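Local coordinates for protein succinate dehydrogenase (Membrane anchor subunit) (Mycolicibacterium smegmatis, PDB 7D6V) that probably anchors the Sdh1 succinate dehydrogenase complex in the membrane, holding an embedded Rieske-type iron-sulfur cluster and contributing to a ubiquinone pocket, at residues G56-V61 against V261-I266; P73-A78 against A100-P105; T25-R30 against C132-P137; A62-L67 against H178-F183. All coordinates share one frame; numbering follows the deposited sequence.

Interaction 1. Residues G56-V61 against V261-I266; sequences GSAYWV and VASGTI
The methyl group of Ala-262 sits against the backbone of the loop at Ala-58, with CB of Ala-262 3.9 Å from CA of Ala-58. The same methyl also lies 4.1 Å from Trp-60 O, so this small side chain near the end of the helix lies in the curve of residues 58-60. Ala-58 adopts left-handed backbone angles, and its own methyl points back at the helix. Its CB meets Ala-262 CB at 4.3 Å and, a residue further on, Ser-263 OG at 3.8 Å. The polar partner of that serine oxygen is Met-259 O, one turn earlier in the helix; its contact with the Ala-58 methyl is van der Waals.

The second patch is a valine pair. Val-61 CG2 touches Val-261 CG1 at 4.0 Å, and the two side chains cross at about a right angle. Val-61 holds CG1 anti to its backbone N (chi1 -168°), which leaves CG2, the branch that meets the helix, beside that nitrogen. No hydrogen bond joins the two segments; the contact is apolar, with small residues letting the backbones come close.

Several polar groups of the loop have partners outside the contact: Arg-52 donates to the carbonyls of Ser-57 and Ala-58, and Tyr-59 OH bonds to Ala-80 N while its ring stacks on Tyr-71. The contact thus sets the loop that follows helix 33-55, together with strand 60-61, against the C-terminal turn of helix 240-264. Strand 66-67 pairs with 60-61, and Tyr-66 touches Val-61.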
loop_
_atom_site.group_PDB
_atom_site.type_symbol
_atom_site.label_atom_id
_atom_site.label_comp_id
_atom_site.label_asym_id
_atom_site.label_seq_id
_atom_site.Cartn_x
_atom_site.Cartn_y
_atom_site.Cartn_z
ATOM N N GLY C 56 -1.233 -38.137 -44.267
ATOM C CA GLY C 56 -0.833 -38.052 -45.654
ATOM C C GLY C 56 -1.953 -38.070 -46.667
ATOM O O GLY C 56 -1.673 -38.104 -47.870
ATOM N N SER C 57 -3.209 -38.050 -46.232
ATOM C CA SER C 57 -4.327 -38.030 -47.161
ATOM C C SER C 57 -5.487 -37.284 -46.520
ATOM O O SER C 57 -5.463 -36.962 -45.331
ATOM C CB SER C 57 -4.741 -39.446 -47.573
ATOM O OG SER C 57 -5.418 -40.114 -46.526
ATOM N N ALA C 58 -6.502 -37.005 -47.339
ATOM C CA ALA C 58 -7.717 -36.302 -46.923
ATOM C C ALA C 58 -7.391 -34.921 -46.350
ATOM O O ALA C 58 -7.679 -34.609 -45.195
ATOM C CB ALA C 58 -8.524 -37.140 -45.926
ATOM N N TYR C 59 -6.788 -34.087 -47.196
ATOM C CA TYR C 59 -6.382 -32.753 -46.784
ATOM C C TYR C 59 -6.675 -31.676 -47.819
ATOM O O TYR C 59 -6.390 -30.505 -47.557
ATOM C CB TYR C 59 -4.880 -32.735 -46.447
ATOM C CG TYR C 59 -3.991 -33.147 -47.595
ATOM C CD1 TYR C 59 -3.525 -32.212 -48.506
ATOM C CD2 TYR C 59 -3.625 -34.470 -47.774
ATOM C CE1 TYR C 59 -2.720 -32.580 -49.557
ATOM C CE2 TYR C 59 -2.818 -34.849 -48.822
ATOM C CZ TYR C 59 -2.368 -33.899 -49.712
ATOM O OH TYR C 59 -1.564 -34.269 -50.760
ATOM N N TRP C 60 -7.236 -32.025 -48.974
ATOM C CA TRP C 60 -7.404 -31.087 -50.075
ATOM C C TRP C 60 -8.716 -31.371 -50.786
ATOM O O TRP C 60 -8.964 -32.507 -51.197
ATOM C CB TRP C 60 -6.228 -31.201 -51.054
ATOM C CG TRP C 60 -6.397 -30.490 -52.362
ATOM C CD1 TRP C 60 -6.548 -31.062 -53.587
ATOM C CD2 TRP C 60 -6.382 -29.076 -52.580
ATOM N NE1 TRP C 60 -6.647 -30.095 -54.552
ATOM C CE2 TRP C 60 -6.548 -28.866 -53.960
ATOM C CE3 TRP C 60 -6.254 -27.967 -51.742
ATOM C CZ2 TRP C 60 -6.591 -27.595 -54.519
ATOM C CZ3 TRP C 60 -6.296 -26.708 -52.299
ATOM C CH2 TRP C 60 -6.462 -26.532 -53.673
ATOM N N VAL C 61 -9.550 -30.344 -50.930
ATOM C CA VAL C 61 -10.751 -30.417 -51.753
ATOM C C VAL C 61 -10.447 -29.743 -53.082
ATOM O O VAL C 61 -10.200 -28.531 -53.132
ATOM C CB VAL C 61 -11.956 -29.759 -51.066
ATOM C CG1 VAL C 61 -13.230 -30.113 -51.803
ATOM C CG2 VAL C 61 -12.046 -30.186 -49.621
ATOM N N VAL C 261 -14.978 -33.415 -45.434
ATOM C CA VAL C 261 -15.387 -33.069 -46.792
ATOM C C VAL C 261 -14.531 -33.800 -47.824
ATOM O O VAL C 261 -15.043 -34.261 -48.850
ATOM C CB VAL C 261 -15.349 -31.546 -46.993
ATOM C CG1 VAL C 261 -15.755 -31.195 -48.406
ATOM C CG2 VAL C 261 -16.270 -30.872 -46.002
ATOM N N ALA C 262 -13.225 -33.922 -47.580
ATOM C CA ALA C 262 -12.367 -34.607 -48.545
ATOM C C ALA C 262 -12.717 -36.089 -48.617
ATOM O O ALA C 262 -12.823 -36.660 -49.709
ATOM C CB ALA C 262 -10.901 -34.420 -48.183
ATOM N N SER C 263 -12.884 -36.739 -47.465
ATOM C CA SER C 263 -13.255 -38.147 -47.461
ATOM C C SER C 263 -14.609 -38.333 -48.130
ATOM O O SER C 263 -14.707 -38.953 -49.193
ATOM C CB SER C 263 -13.289 -38.686 -46.033
ATOM O OG SER C 263 -12.001 -38.643 -45.448
ATOM N N GLY C 264 -15.657 -37.796 -47.514
ATOM C CA GLY C 264 -16.922 -37.615 -48.189
ATOM C C GLY C 264 -17.975 -37.088 -47.238
ATOM O O GLY C 264 -18.237 -37.684 -46.187
ATOM N N THR C 265 -18.592 -35.974 -47.628
ATOM C CA THR C 265 -19.677 -35.268 -46.957
ATOM C C THR C 265 -19.963 -34.050 -47.826
ATOM O O THR C 265 -19.098 -33.613 -48.590
ATOM C CB THR C 265 -19.304 -34.873 -45.513
ATOM O OG1 THR C 265 -19.080 -36.059 -44.744
ATOM C CG2 THR C 265 -20.401 -34.081 -44.832
ATOM N N ILE C 266 -21.167 -33.503 -47.705
ATOM C CA ILE C 266 -21.518 -32.307 -48.459
ATOM C C ILE C 266 -20.886 -31.093 -47.791
ATOM O O ILE C 266 -20.698 -31.052 -46.572
ATOM C CB ILE C 266 -23.048 -32.156 -48.582
ATOM C CG1 ILE C 266 -23.675 -31.863 -47.215
ATOM C CG2 ILE C 266 -23.657 -33.406 -49.200
ATOM C CD1 ILE C 266 -25.039 -31.212 -47.290
#

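Interaction 2. Residues P73-A78 against A100-P105; sequences PCVSTA and AFISLP
The Phe-101 ring is approached obliquely by CG2 of Val-75, which comes to 4.2 Å from CE2. One face of the ring carries Ile-102 CG1, the neighbour in sequence, 3.9 Å above the plane and displaced toward the rim. Val-75 CG2 also reaches this atom, at 4.1 Å from Ile-102 CG1, so a single methyl touches both the ring and the isoleucine chain that lies on it. With chi1 at -60°, Val-75 turns that branch into the space between its own backbone N and carbonyl carbon, from where it faces both partners; its chain and that of Ile-102 cross at about a right angle. The Phe-101 side chain also touches Val-90.

Pro-73 makes the other half of the contact and is the residue most covered by it. The CG and CD side of the pyrrolidine ring lies against the side chain of Ser-103, with Pro-73 CG 3.7 Å from Ser-103 CB. On the same residue CD comes to 4.4 Å from Ala-100 CB, while Pro-73 O rests on Ala-100 CA at 3.8 Å. All of this is van der Waals contact, without a hydrogen bond between the segments.

Past Val-75 the chain turns through an ST turn, in which Ala-78 N donates to Ser-76 OG at 2.9 Å, nearly straight at 170°. Ser-76 OG is bonded to Gly-91 O too, and Val-75 pairs through its backbone with the 89-90 region. The whole contact lies within the long loop joining strand 66-67 to helix 104-112, and it packs the beginning of that loop against the turn leading into the helix.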
loop_
_atom_site.group_PDB
_atom_site.type_symbol
_atom_site.label_atom_id
_atom_site.label_comp_id
_atom_site.label_asym_id
_atom_site.label_seq_id
_atom_site.Cartn_x
_atom_site.Cartn_y
_atom_site.Cartn_z
ATOM N N PRO C 73 1.757 -25.310 -46.303
ATOM C CA PRO C 73 2.814 -25.256 -47.319
ATOM C C PRO C 73 3.084 -26.655 -47.842
ATOM O O PRO C 73 3.656 -27.494 -47.139
ATOM C CB PRO C 73 4.016 -24.672 -46.561
ATOM C CG PRO C 73 3.464 -24.179 -45.259
ATOM C CD PRO C 73 2.319 -25.089 -44.964
ATOM N N CYS C 74 2.666 -26.920 -49.074
ATOM C CA CYS C 74 2.589 -28.277 -49.605
ATOM C C CYS C 74 3.492 -28.328 -50.836
ATOM O O CYS C 74 3.034 -28.179 -51.969
ATOM C CB CYS C 74 1.119 -28.600 -49.919
ATOM S SG CYS C 74 0.663 -30.335 -49.915
ATOM N N VAL C 75 4.781 -28.561 -50.604
ATOM C CA VAL C 75 5.826 -28.260 -51.574
ATOM C C VAL C 75 6.432 -29.523 -52.183
ATOM O O VAL C 75 7.555 -29.489 -52.676
ATOM C CB VAL C 75 6.916 -27.377 -50.945
ATOM C CG1 VAL C 75 6.323 -26.074 -50.458
ATOM C CG2 VAL C 75 7.587 -28.109 -49.800
ATOM N N SER C 76 5.713 -30.637 -52.167
ATOM C CA SER C 76 6.214 -31.885 -52.718
ATOM C C SER C 76 5.455 -32.242 -53.988
ATOM O O SER C 76 4.326 -31.794 -54.204
ATOM C CB SER C 76 6.096 -33.022 -51.703
ATOM O OG SER C 76 6.122 -34.280 -52.348
ATOM N N THR C 77 6.093 -33.039 -54.842
ATOM C CA THR C 77 5.443 -33.500 -56.060
ATOM C C THR C 77 4.524 -34.688 -55.818
ATOM O O THR C 77 3.845 -35.126 -56.752
ATOM C CB THR C 77 6.490 -33.865 -57.116
ATOM O OG1 THR C 77 7.336 -34.908 -56.618
ATOM C CG2 THR C 77 7.335 -32.654 -57.456
ATOM N N ALA C 78 4.490 -35.216 -54.600
ATOM C CA ALA C 78 3.567 -36.274 -54.221
ATOM C C ALA C 78 2.250 -35.729 -53.693
ATOM O O ALA C 78 1.392 -36.512 -53.276
ATOM C CB ALA C 78 4.212 -37.185 -53.172
ATOM N N ALA C 100 3.918 -31.162 -44.567
ATOM C CA ALA C 100 4.108 -29.770 -44.179
ATOM C C ALA C 100 5.315 -29.618 -43.258
ATOM O O ALA C 100 5.266 -28.915 -42.248
ATOM C CB ALA C 100 2.852 -29.215 -43.514
ATOM N N PHE C 101 6.412 -30.293 -43.601
ATOM C CA PHE C 101 7.635 -30.252 -42.809
ATOM C C PHE C 101 8.298 -28.882 -42.810
ATOM O O PHE C 101 9.213 -28.658 -42.014
ATOM C CB PHE C 101 8.625 -31.290 -43.332
ATOM C CG PHE C 101 9.128 -30.998 -44.717
ATOM C CD1 PHE C 101 10.346 -30.369 -44.907
ATOM C CD2 PHE C 101 8.384 -31.351 -45.828
ATOM C CE1 PHE C 101 10.808 -30.099 -46.175
ATOM C CE2 PHE C 101 8.844 -31.082 -47.096
ATOM C CZ PHE C 101 10.057 -30.456 -47.269
ATOM N N ILE C 102 7.887 -27.982 -43.701
ATOM C CA ILE C 102 8.471 -26.646 -43.732
ATOM C C ILE C 102 7.974 -25.814 -42.557
ATOM O O ILE C 102 8.745 -25.084 -41.926
ATOM C CB ILE C 102 8.167 -25.971 -45.081
ATOM C CG1 ILE C 102 8.942 -26.661 -46.203
ATOM C CG2 ILE C 102 8.490 -24.488 -45.029
ATOM C CD1 ILE C 102 10.439 -26.555 -46.061
ATOM N N SER C 103 6.687 -25.920 -42.232
ATOM C CA SER C 103 6.057 -25.040 -41.260
ATOM C C SER C 103 5.790 -25.685 -39.912
ATOM O O SER C 103 5.826 -24.987 -38.898
ATOM C CB SER C 103 4.731 -24.508 -41.811
ATOM O OG SER C 103 3.920 -25.572 -42.264
ATOM N N LEU C 104 5.509 -26.986 -39.872
ATOM C CA LEU C 104 5.194 -27.632 -38.601
ATOM C C LEU C 104 6.299 -27.496 -37.559
ATOM O O LEU C 104 5.969 -27.214 -36.394
ATOM C CB LEU C 104 4.848 -29.107 -38.840
ATOM C CG LEU C 104 3.498 -29.397 -39.497
ATOM C CD1 LEU C 104 3.272 -30.893 -39.610
ATOM C CD2 LEU C 104 2.364 -28.742 -38.728
ATOM N N PRO C 105 7.587 -27.695 -37.872
ATOM C CA PRO C 105 8.614 -27.449 -36.846
ATOM C C PRO C 105 8.595 -26.031 -36.304
ATOM O O PRO C 105 8.731 -25.833 -35.092
ATOM C CB PRO C 105 9.925 -27.754 -37.584
ATOM C CG PRO C 105 9.539 -28.661 -38.676
ATOM C CD PRO C 105 8.182 -28.231 -39.109
#

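Interaction 3. Residues T25-R30 against C132-P137; sequences TLRTDR and CAVAEP
Thr-25 OG1 donates a hydrogen bond of 3.1 Å to Ala-133 O, reaching the oxygen from well above the carbonyl plane (52° out of it). The same hydroxyl oxygen lies 3.6 Å from Val-134 CG2, and Thr-25 CB is 3.8 Å from that methyl, so the valine branch covers one flank of the threonine. A chi1 of -163° sets OG1 anti to the backbone N and directs it at the 132-137 segment.

Beside this bond Arg-27 lays its guanidinium near Cys-132, with NH1 3.7 Å from Cys-132 N and 4.2 Å from Cys-132 CB, contacts of proximity alone. Asp-29 fixes how the group is turned: NE and NH2 grip the carboxylate side-on, nearly in the guanidinium plane, NE to OD1 at 3.1 Å and NH2 to OD2 at 2.7 Å, the two bonds together forming a salt bridge.

Further out, Cys-132 is disulfide-bonded to Cys-208 of the iron-sulfur subunit, and Glu-136 hydrogen-bonds His-156 of that chain. The contact therefore joins the loop before helix 33-55 to the loop between helices 115-124 and 147-150, at the interface with the iron-sulfur subunit.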
loop_
_atom_site.group_PDB
_atom_site.type_symbol
_atom_site.label_atom_id
_atom_site.label_comp_id
_atom_site.label_asym_id
_atom_site.label_seq_id
_atom_site.Cartn_x
_atom_site.Cartn_y
_atom_site.Cartn_z
ATOM N N THR C 25 1.212 -28.937 1.703
ATOM C CA THR C 25 0.429 -27.719 1.577
ATOM C C THR C 25 -0.703 -27.774 2.590
ATOM O O THR C 25 -1.103 -28.848 3.044
ATOM C CB THR C 25 -0.115 -27.527 0.155
ATOM O OG1 THR C 25 -0.515 -26.163 -0.025
ATOM C CG2 THR C 25 -1.307 -28.436 -0.103
ATOM N N LEU C 26 -1.203 -26.598 2.959
ATOM C CA LEU C 26 -2.359 -26.488 3.836
ATOM C C LEU C 26 -3.618 -26.084 3.082
ATOM O O LEU C 26 -4.646 -25.820 3.710
ATOM C CB LEU C 26 -2.082 -25.496 4.967
ATOM C CG LEU C 26 -1.215 -26.018 6.112
ATOM C CD1 LEU C 26 -0.902 -24.907 7.089
ATOM C CD2 LEU C 26 -1.894 -27.172 6.818
ATOM N N ARG C 27 -3.560 -26.036 1.756
ATOM C CA ARG C 27 -4.728 -25.687 0.963
ATOM C C ARG C 27 -5.769 -26.797 1.030
ATOM O O ARG C 27 -5.437 -27.985 1.054
ATOM C CB ARG C 27 -4.323 -25.423 -0.486
ATOM C CG ARG C 27 -3.535 -24.143 -0.673
ATOM C CD ARG C 27 -3.101 -23.941 -2.111
ATOM N NE ARG C 27 -4.236 -23.918 -3.025
ATOM C CZ ARG C 27 -4.194 -23.427 -4.258
ATOM N NH1 ARG C 27 -3.073 -22.911 -4.733
ATOM N NH2 ARG C 27 -5.279 -23.450 -5.017
ATOM N N THR C 28 -7.039 -26.401 1.061
ATOM C CA THR C 28 -8.148 -27.335 1.177
ATOM C C THR C 28 -8.980 -27.431 -0.093
ATOM O O THR C 28 -9.928 -28.221 -0.137
ATOM C CB THR C 28 -9.047 -26.944 2.358
ATOM O OG1 THR C 28 -9.528 -25.607 2.175
ATOM C CG2 THR C 28 -8.282 -27.024 3.664
ATOM N N ASP C 29 -8.655 -26.656 -1.120
ATOM C CA ASP C 29 -9.349 -26.712 -2.395
ATOM C C ASP C 29 -8.741 -27.811 -3.266
ATOM O O ASP C 29 -7.872 -28.571 -2.834
ATOM C CB ASP C 29 -9.291 -25.351 -3.083
ATOM C CG ASP C 29 -7.875 -24.836 -3.232
ATOM O OD1 ASP C 29 -6.956 -25.433 -2.639
ATOM O OD2 ASP C 29 -7.678 -23.833 -3.946
ATOM N N ARG C 30 -9.201 -27.906 -4.513
ATOM C CA ARG C 30 -8.656 -28.854 -5.482
ATOM C C ARG C 30 -7.639 -28.110 -6.340
ATOM O O ARG C 30 -7.900 -27.730 -7.481
ATOM C CB ARG C 30 -9.768 -29.468 -6.322
ATOM C CG ARG C 30 -10.471 -30.638 -5.665
ATOM C CD ARG C 30 -11.474 -31.272 -6.608
ATOM N NE ARG C 30 -12.258 -30.271 -7.325
ATOM C CZ ARG C 30 -13.402 -29.758 -6.885
ATOM N NH1 ARG C 30 -13.905 -30.152 -5.724
ATOM N NH2 ARG C 30 -14.043 -28.849 -7.607
ATOM N N CYS C 132 0.216 -22.864 -6.495
ATOM C CA CYS C 132 0.959 -21.665 -6.122
ATOM C C CYS C 132 1.723 -21.835 -4.815
ATOM O O CYS C 132 2.910 -21.495 -4.736
ATOM C CB CYS C 132 0.015 -20.469 -6.075
ATOM S SG CYS C 132 -0.341 -19.936 -7.748
ATOM N N ALA C 133 1.078 -22.359 -3.780
ATOM C CA ALA C 133 1.722 -22.517 -2.479
ATOM C C ALA C 133 1.874 -23.986 -2.096
ATOM O O ALA C 133 1.797 -24.347 -0.922
ATOM C CB ALA C 133 0.955 -21.759 -1.401
ATOM N N VAL C 134 2.097 -24.847 -3.083
ATOM C CA VAL C 134 2.350 -26.266 -2.864
ATOM C C VAL C 134 3.820 -26.532 -3.148
ATOM O O VAL C 134 4.348 -26.107 -4.181
ATOM C CB VAL C 134 1.442 -27.147 -3.745
ATOM C CG1 VAL C 134 1.613 -28.609 -3.388
ATOM C CG2 VAL C 134 -0.007 -26.731 -3.586
ATOM N N ALA C 135 4.481 -27.238 -2.233
ATOM C CA ALA C 135 5.932 -27.339 -2.276
ATOM C C ALA C 135 6.405 -28.310 -3.354
ATOM O O ALA C 135 5.734 -29.294 -3.674
ATOM C CB ALA C 135 6.478 -27.753 -0.912
ATOM N N GLU C 136 7.584 -28.020 -3.900
ATOM C CA GLU C 136 8.081 -28.683 -5.096
ATOM C C GLU C 136 8.464 -30.137 -4.832
ATOM O O GLU C 136 8.958 -30.477 -3.755
ATOM C CB GLU C 136 9.310 -27.961 -5.629
ATOM C CG GLU C 136 8.985 -26.823 -6.521
ATOM C CD GLU C 136 10.202 -26.091 -7.032
ATOM O OE1 GLU C 136 11.049 -25.691 -6.214
ATOM O OE2 GLU C 136 10.311 -25.909 -8.260
ATOM N N PRO C 137 8.282 -31.010 -5.824
ATOM C CA PRO C 137 8.950 -32.314 -5.807
ATOM C C PRO C 137 10.388 -32.286 -6.304
ATOM O O PRO C 137 10.956 -33.352 -6.549
ATOM C CB PRO C 137 8.071 -33.152 -6.748
ATOM C CG PRO C 137 7.500 -32.166 -7.688
ATOM C CD PRO C 137 7.277 -30.914 -6.896
#

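Interaction 4. Residues A62-L67 against H178-F183; sequences ADYHYL and HSPSGF
His-178, much the most covered residue here, is met on two sides by the loop 62-67. In the plane of its ring, ND1 donates a hydrogen bond to Asp-63 O, 3.2 Å long and fairly straight at 161°. Over one face comes the edge of His-65 in a T-shaped stack, with ring centroids 4.2 Å apart and planes at 75°. A chi1 of -164° swings the His-178 ring anti to its backbone N and out toward the loop. Bond and stack together define the rotation of the imidazole: turning it would break the in-plane bond and alter the face presented to His-65.

Tyr-64 comes next. Its ring is edge-on to the other segment, with CE1 3.7 Å from Pro-180 CD and CD1 4.2 Å from Ser-179 CA. Its backbone contributes a CA-H...O contact, Tyr-64 CA lying 3.5 Å from His-178 O. Pro-180, the third partner, uses the CG-CD edge of its ring: CD meets the tyrosine while CG lies 3.8 Å from Asp-63 OD1, the aspartate passing across the proline.

His-65 has left-handed backbone angles and forms a G1 beta bulge with Tyr-66 opposite Val-61, and its ring also meets Trp-60. Tyr-64 packs on Ser-267 and Leu-269 of the C-terminal tail, and Ser-179 OG is bonded to Phe-271 O. Near the surface, then, the turn of the small hairpin formed by strands 60-61 and 66-67 rests on the loop that connects helix 155-175 to helix 188-204.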
loop_
_atom_site.group_PDB
_atom_site.type_symbol
_atom_site.label_atom_id
_atom_site.label_comp_id
_atom_site.label_asym_id
_atom_site.label_seq_id
_atom_site.Cartn_x
_atom_site.Cartn_y
_atom_site.Cartn_z
ATOM N N ALA C 62 -10.471 -30.524 -54.162
ATOM C CA ALA C 62 -10.117 -29.989 -55.470
ATOM C C ALA C 62 -11.166 -29.008 -55.980
ATOM O O ALA C 62 -10.828 -28.038 -56.667
ATOM C CB ALA C 62 -9.924 -31.131 -56.465
ATOM N N ASP C 63 -12.441 -29.248 -55.665
ATOM C CA ASP C 63 -13.515 -28.429 -56.218
ATOM C C ASP C 63 -13.473 -27.005 -55.679
ATOM O O ASP C 63 -13.543 -26.038 -56.445
ATOM C CB ASP C 63 -14.866 -29.069 -55.919
ATOM C CG ASP C 63 -15.343 -29.962 -57.036
ATOM O OD1 ASP C 63 -16.555 -30.255 -57.086
ATOM O OD2 ASP C 63 -14.508 -30.368 -57.870
ATOM N N TYR C 64 -13.366 -26.854 -54.363
ATOM C CA TYR C 64 -13.450 -25.550 -53.723
ATOM C C TYR C 64 -12.112 -25.075 -53.186
ATOM O O TYR C 64 -12.071 -24.082 -52.457
ATOM C CB TYR C 64 -14.487 -25.581 -52.601
ATOM C CG TYR C 64 -15.723 -26.365 -52.960
ATOM C CD1 TYR C 64 -16.407 -26.114 -54.138
ATOM C CD2 TYR C 64 -16.195 -27.366 -52.131
ATOM C CE1 TYR C 64 -17.524 -26.835 -54.478
ATOM C CE2 TYR C 64 -17.317 -28.089 -52.461
ATOM C CZ TYR C 64 -17.977 -27.821 -53.634
ATOM O OH TYR C 64 -19.097 -28.544 -53.961
ATOM N N HIS C 65 -11.022 -25.768 -53.520
ATOM C CA HIS C 65 -9.673 -25.341 -53.161
ATOM C C HIS C 65 -9.529 -25.154 -51.652
ATOM O O HIS C 65 -9.076 -24.115 -51.171
ATOM C CB HIS C 65 -9.294 -24.066 -53.916
ATOM C CG HIS C 65 -8.915 -24.300 -55.345
ATOM N ND1 HIS C 65 -9.847 -24.515 -56.335
ATOM C CD2 HIS C 65 -7.708 -24.331 -55.954
ATOM C CE1 HIS C 65 -9.231 -24.683 -57.490
ATOM N NE2 HIS C 65 -7.931 -24.574 -57.286
ATOM N N TYR C 66 -9.918 -26.177 -50.903
ATOM C CA TYR C 66 -9.803 -26.174 -49.453
ATOM C C TYR C 66 -8.548 -26.931 -49.058
ATOM O O TYR C 66 -8.344 -28.065 -49.497
ATOM C CB TYR C 66 -11.020 -26.823 -48.796
ATOM C CG TYR C 66 -12.297 -26.032 -48.878
ATOM C CD1 TYR C 66 -12.283 -24.653 -48.986
ATOM C CD2 TYR C 66 -13.525 -26.672 -48.828
ATOM C CE1 TYR C 66 -13.457 -23.934 -49.056
ATOM C CE2 TYR C 66 -14.701 -25.964 -48.894
ATOM C CZ TYR C 66 -14.663 -24.597 -49.006
ATOM O OH TYR C 66 -15.837 -23.892 -49.074
ATOM N N LEU C 67 -7.719 -26.312 -48.225
ATOM C CA LEU C 67 -6.480 -26.922 -47.767
ATOM C C LEU C 67 -6.381 -26.782 -46.259
ATOM O O LEU C 67 -6.541 -25.684 -45.719
ATOM C CB LEU C 67 -5.265 -26.285 -48.440
ATOM C CG LEU C 67 -3.908 -26.881 -48.072
ATOM C CD1 LEU C 67 -3.830 -28.337 -48.488
ATOM C CD2 LEU C 67 -2.800 -26.082 -48.713
ATOM N N HIS C 178 -13.436 -20.542 -53.893
ATOM C CA HIS C 178 -13.485 -21.096 -55.234
ATOM C C HIS C 178 -14.666 -22.042 -55.386
ATOM O O HIS C 178 -15.165 -22.620 -54.420
ATOM C CB HIS C 178 -12.187 -21.833 -55.584
ATOM C CG HIS C 178 -12.027 -22.098 -57.047
ATOM N ND1 HIS C 178 -12.203 -23.345 -57.600
ATOM C CD2 HIS C 178 -11.726 -21.268 -58.073
ATOM C CE1 HIS C 178 -12.004 -23.277 -58.905
ATOM N NE2 HIS C 178 -11.716 -22.028 -59.217
ATOM N N SER C 179 -15.103 -22.175 -56.632
ATOM C CA SER C 179 -16.154 -23.089 -57.046
ATOM C C SER C 179 -15.786 -23.614 -58.423
ATOM O O SER C 179 -14.977 -22.998 -59.126
ATOM C CB SER C 179 -17.520 -22.385 -57.080
ATOM O OG SER C 179 -18.592 -23.306 -57.075
ATOM N N PRO C 180 -16.354 -24.744 -58.842
ATOM C CA PRO C 180 -16.091 -25.225 -60.209
ATOM C C PRO C 180 -16.605 -24.289 -61.296
ATOM O O PRO C 180 -16.525 -24.616 -62.484
ATOM C CB PRO C 180 -16.806 -26.581 -60.267
ATOM C CG PRO C 180 -17.193 -26.923 -58.890
ATOM C CD PRO C 180 -16.936 -25.779 -57.973
ATOM N N SER C 181 -17.143 -23.130 -60.909
ATOM C CA SER C 181 -17.575 -22.105 -61.852
ATOM C C SER C 181 -17.064 -20.727 -61.438
ATOM O O SER C 181 -17.751 -19.720 -61.631
ATOM C CB SER C 181 -19.097 -22.090 -61.988
ATOM O OG SER C 181 -19.722 -21.753 -60.762
ATOM N N GLY C 182 -15.865 -20.666 -60.866
ATOM C CA GLY C 182 -15.258 -19.392 -60.530
ATOM C C GLY C 182 -15.280 -19.067 -59.053
ATOM O O GLY C 182 -14.532 -19.656 -58.269
ATOM N N PHE C 183 -16.135 -18.129 -58.662
ATOM C CA PHE C 183 -16.235 -17.721 -57.271
ATOM C C PHE C 183 -17.170 -18.653 -56.505
ATOM O O PHE C 183 -18.142 -19.182 -57.051
ATOM C CB PHE C 183 -16.724 -16.279 -57.182
ATOM C CG PHE C 183 -16.765 -15.737 -55.787
ATOM C CD1 PHE C 183 -17.973 -15.464 -55.174
ATOM C CD2 PHE C 183 -15.598 -15.504 -55.086
ATOM C CE1 PHE C 183 -18.013 -14.971 -53.894
ATOM C CE2 PHE C 183 -15.637 -15.009 -53.805
ATOM C CZ PHE C 183 -16.847 -14.742 -53.209
#

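Overall arrangement
From the N terminus, residues 25-30 open the loop that interaction 3 closes at 132-137. Helix 33-55 then carries the chain to the other side of the chain's centre, where the other three contacts lie. Interaction 1 closes the longest loop, from 56-61 to the end of helix 240-264; within it lies the loop of interaction 4, from 62-67 to 178-183, and within that, interaction 2. Interaction 3 encloses interaction 2 but crosses both 1 and 4. The two-strand hairpin links interactions 1 and 4 directly, and Tyr-59 touches Cys-74 of interaction 2. About 38 Å separates the nearest atoms of interactions 3 and 1.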